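Local atomic coordinates of LbaCas13a H328A (C2c2) (Lachnospiraceae bacterium NK4A179, PDB entry 5WLH), a protein that binds pre-crRNA as the effector of an RNA-targeting CRISPR system and, as a Cas13a nuclease, probably cleaves RNA under crRNA guidance. Residues 722-725 / 726-729. Residues are numbered along the deposited sequence; the frame is centred on the assembly and turned at random.
Sequences YMFK and EIYY. With nucleotides of chain B.
Within helix 709-732, the amides of E726 to Y729 donate to the carbonyl oxygens of Y722 to K725 in four successive i to i+4 hydrogen bonds, that from Y728 N to F724 O being the shortest at 2.7 Å. On the RNA side of this turn, the K725 chain leaves the backbone with CG anti to N (chi1 -172°) and bends at chi2 and chi3, which brings NZ between three oxygens. It forms a salt bridge with E726 OE1 at 2.6 Å and donates to the phosphates of two consecutive nucleotides of chain B, from K725 NZ to OP2 of adenosine 36 at 2.6 Å and to OP2 of uridine 35 at 2.8 Å. With K725 replaced by an alanine, both phosphates would probably lose their ammonium partner and E726 its charged mate beside the RNA. The carboxylate is steadied further: CG of E726 rests over one face of the Y722 ring in a CH-pi contact, 3.8 Å from the ring centroid, a water links OE1 with Y722 OH, and OE2 is hydrogen-bonded to Y665. One turn on from K725, the Y729 ring takes the lysine CD at its edge, while Y729 OH donates to OP2 of adenosine 34 of chain B at 2.6 Å. Away from the RNA, M723 and I727 run side by side, M723 CG to I727 CD1 3.7 Å, and I727 also packs on F854, F857 and I858 of helix 843-861. This turn of the helix thus sets apolar side chains against its neighbours and turns K725 and Y729 to three consecutive backbone phosphates, contacts to phosphates rather than bases, consistent with a grip on the bound pre-crRNA that does not read its sequence.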
loop_
_atom_site.group_PDB
_atom_site.type_symbol
_atom_site.label_atom_id
_atom_site.label_comp_id
_atom_site.label_asym_id
_atom_site.label_seq_id
_atom_site.Cartn_x
_atom_site.Cartn_y
_atom_site.Cartn_z
ATOM N N TYR A 722 -21.999 -19.980 8.830
ATOM C CA TYR A 722 -21.123 -20.621 7.853
ATOM C C TYR A 722 -21.895 -20.974 6.592
ATOM O O TYR A 722 -21.444 -20.690 5.480
ATOM C CB TYR A 722 -20.466 -21.875 8.438
ATOM C CG TYR A 722 -19.609 -22.559 7.392
ATOM C CD1 TYR A 722 -18.376 -22.030 7.027
ATOM C CD2 TYR A 722 -20.057 -23.691 6.723
ATOM C CE1 TYR A 722 -17.597 -22.628 6.053
ATOM C CE2 TYR A 722 -19.289 -24.296 5.740
ATOM C CZ TYR A 722 -18.054 -23.757 5.410
ATOM O OH TYR A 722 -17.286 -24.350 4.438
ATOM N N MET A 723 -23.070 -21.590 6.744
ATOM C CA MET A 723 -23.841 -21.965 5.567
ATOM C C MET A 723 -24.211 -20.746 4.733
ATOM O O MET A 723 -24.055 -20.757 3.513
ATOM C CB MET A 723 -25.099 -22.740 5.966
ATOM C CG MET A 723 -26.049 -22.870 4.805
ATOM S SD MET A 723 -27.379 -24.035 5.161
ATOM C CE MET A 723 -28.063 -23.350 6.642
ATOM N N PHE A 724 -24.698 -19.672 5.374
ATOM C CA PHE A 724 -25.013 -18.454 4.631
ATOM C C PHE A 724 -23.779 -17.906 3.927
ATOM O O PHE A 724 -23.861 -17.433 2.787
ATOM C CB PHE A 724 -25.575 -17.382 5.563
ATOM C CG PHE A 724 -27.037 -17.553 5.869
ATOM C CD1 PHE A 724 -27.705 -18.713 5.497
ATOM C CD2 PHE A 724 -27.739 -16.559 6.527
ATOM C CE1 PHE A 724 -29.060 -18.877 5.781
ATOM C CE2 PHE A 724 -29.087 -16.715 6.820
ATOM C CZ PHE A 724 -29.745 -17.875 6.441
ATOM N N LYS A 725 -22.626 -17.972 4.592
ATOM C CA LYS A 725 -21.402 -17.470 3.976
ATOM C C LYS A 725 -21.101 -18.235 2.693
ATOM O O LYS A 725 -20.825 -17.637 1.645
ATOM C CB LYS A 725 -20.232 -17.578 4.959
ATOM C CG LYS A 725 -18.948 -16.883 4.445
ATOM C CD LYS A 725 -17.975 -17.884 3.795
ATOM C CE LYS A 725 -17.302 -18.768 4.838
ATOM N NZ LYS A 725 -16.347 -19.741 4.205
ATOM N N GLU A 726 -21.179 -19.567 2.755
ATOM C CA GLU A 726 -20.927 -20.361 1.564
ATOM C C GLU A 726 -21.965 -20.073 0.490
ATOM O O GLU A 726 -21.632 -20.003 -0.697
ATOM C CB GLU A 726 -20.890 -21.843 1.924
ATOM C CG GLU A 726 -19.687 -22.223 2.768
ATOM C CD GLU A 726 -18.374 -22.106 1.996
ATOM O OE1 GLU A 726 -17.467 -21.405 2.480
ATOM O OE2 GLU A 726 -18.243 -22.727 0.919
ATOM N N ILE A 727 -23.223 -19.872 0.886
ATOM C CA ILE A 727 -24.251 -19.547 -0.102
ATOM C C ILE A 727 -23.984 -18.191 -0.730
ATOM O O ILE A 727 -24.144 -18.009 -1.945
ATOM C CB ILE A 727 -25.644 -19.578 0.543
ATOM C CG1 ILE A 727 -25.972 -21.002 1.003
ATOM C CG2 ILE A 727 -26.667 -19.004 -0.432
ATOM C CD1 ILE A 727 -27.283 -21.088 1.766
ATOM N N TYR A 728 -23.586 -17.220 0.092
ATOM C CA TYR A 728 -23.335 -15.869 -0.388
ATOM C C TYR A 728 -22.354 -15.899 -1.546
ATOM O O TYR A 728 -22.623 -15.365 -2.627
ATOM C CB TYR A 728 -22.795 -15.020 0.769
ATOM C CG TYR A 728 -22.542 -13.565 0.448
ATOM C CD1 TYR A 728 -23.576 -12.651 0.433
ATOM C CD2 TYR A 728 -21.256 -13.108 0.170
ATOM C CE1 TYR A 728 -23.353 -11.325 0.149
ATOM C CE2 TYR A 728 -21.026 -11.778 -0.112
ATOM C CZ TYR A 728 -22.061 -10.895 -0.119
ATOM O OH TYR A 728 -21.827 -9.583 -0.398
ATOM N N TYR A 729 -21.236 -16.585 -1.358
ATOM C CA TYR A 729 -20.195 -16.523 -2.374
ATOM C C TYR A 729 -20.479 -17.462 -3.540
ATOM O O TYR A 729 -20.236 -17.099 -4.696
ATOM C CB TYR A 729 -18.833 -16.837 -1.751
ATOM C CG TYR A 729 -18.370 -15.749 -0.806
ATOM C CD1 TYR A 729 -18.082 -14.470 -1.283
ATOM C CD2 TYR A 729 -18.223 -16.002 0.549
ATOM C CE1 TYR A 729 -17.665 -13.461 -0.424
ATOM C CE2 TYR A 729 -17.803 -15.014 1.407
ATOM C CZ TYR A 729 -17.522 -13.746 0.909
ATOM O OH TYR A 729 -17.116 -12.760 1.773
ATOM P P A B 34 -14.073 -11.906 0.309
ATOM O OP1 A B 34 -13.792 -12.852 -0.808
ATOM O OP2 A B 34 -15.422 -11.242 0.433
ATOM O "O5'" A B 34 -13.734 -12.495 1.739
ATOM C "C5'" A B 34 -12.627 -13.364 1.933
ATOM C "C4'" A B 34 -12.815 -14.249 3.144
ATOM O "O4'" A B 34 -12.597 -13.483 4.366
ATOM C "C3'" A B 34 -14.206 -14.893 3.271
ATOM O "O3'" A B 34 -14.070 -16.240 3.703
ATOM C "C2'" A B 34 -14.858 -14.083 4.394
ATOM O "O2'" A B 34 -15.844 -14.778 5.128
ATOM C "C1'" A B 34 -13.652 -13.743 5.267
ATOM N N9 A B 34 -13.877 -12.597 6.156
ATOM C C8 A B 34 -14.132 -11.277 5.889
ATOM N N7 A B 34 -14.329 -10.555 6.969
ATOM C C5 A B 34 -14.218 -11.458 8.015
ATOM C C6 A B 34 -14.323 -11.336 9.412
ATOM N N6 A B 34 -14.585 -10.193 10.056
ATOM N N1 A B 34 -14.152 -12.450 10.159
ATOM C C2 A B 34 -13.894 -13.609 9.535
ATOM N N3 A B 34 -13.773 -13.846 8.229
ATOM C C4 A B 34 -13.941 -12.717 7.522
ATOM P P A B 36 -13.668 -20.747 6.620
ATOM O OP1 A B 36 -14.150 -22.146 6.671
ATOM O OP2 A B 36 -14.457 -19.702 5.934
ATOM O "O5'" A B 36 -13.402 -20.217 8.085
ATOM C "C5'" A B 36 -14.472 -20.080 9.002
ATOM C "C4'" A B 36 -14.101 -20.646 10.346
ATOM O "O4'" A B 36 -13.813 -22.065 10.226
ATOM C "C3'" A B 36 -12.877 -20.037 10.994
ATOM O "O3'" A B 36 -13.061 -20.223 12.397
ATOM C "C2'" A B 36 -11.762 -20.960 10.493
ATOM O "O2'" A B 36 -10.569 -20.912 11.240
ATOM C "C1'" A B 36 -12.460 -22.313 10.593
ATOM N N9 A B 36 -11.989 -23.365 9.700
ATOM C C8 A B 36 -11.614 -23.300 8.380
ATOM N N7 A B 36 -11.330 -24.475 7.867
ATOM C C5 A B 36 -11.566 -25.369 8.909
ATOM C C6 A B 36 -11.459 -26.770 9.014
ATOM N N6 A B 36 -11.061 -27.555 8.006
ATOM N N1 A B 36 -11.774 -27.341 10.201
ATOM C C2 A B 36 -12.173 -26.560 11.209
ATOM N N3 A B 36 -12.316 -25.236 11.226
ATOM C C4 A B 36 -11.991 -24.699 10.034
ATOM P P U B 35 -13.537 -17.381 2.705
ATOM O OP1 U B 35 -12.983 -16.774 1.475
ATOM O OP2 U B 35 -14.607 -18.380 2.462
ATOM O "O5'" U B 35 -12.397 -18.049 3.576
ATOM C "C5'" U B 35 -11.870 -19.316 3.255
ATOM C "C4'" U B 35 -10.898 -19.731 4.320
ATOM O "O4'" U B 35 -9.794 -18.798 4.357
ATOM C "C3'" U B 35 -11.458 -19.688 5.728
ATOM O "O3'" U B 35 -12.196 -20.855 6.010
ATOM C "C2'" U B 35 -10.211 -19.528 6.586
ATOM O "O2'" U B 35 -9.597 -20.783 6.817
ATOM C "C1'" U B 35 -9.305 -18.683 5.673
ATOM N N1 U B 35 -9.332 -17.257 6.062
ATOM C C2 U B 35 -8.491 -16.903 7.093
ATOM O O2 U B 35 -7.739 -17.690 7.637
ATOM N N3 U B 35 -8.545 -15.587 7.449
ATOM C C4 U B 35 -9.359 -14.615 6.908
ATOM O O4 U B 35 -9.290 -13.476 7.373
ATOM C C5 U B 35 -10.212 -15.058 5.852
ATOM C C6 U B 35 -10.171 -16.340 5.468
HETATM O O HOH W 1 -14.840 -22.779 3.022
#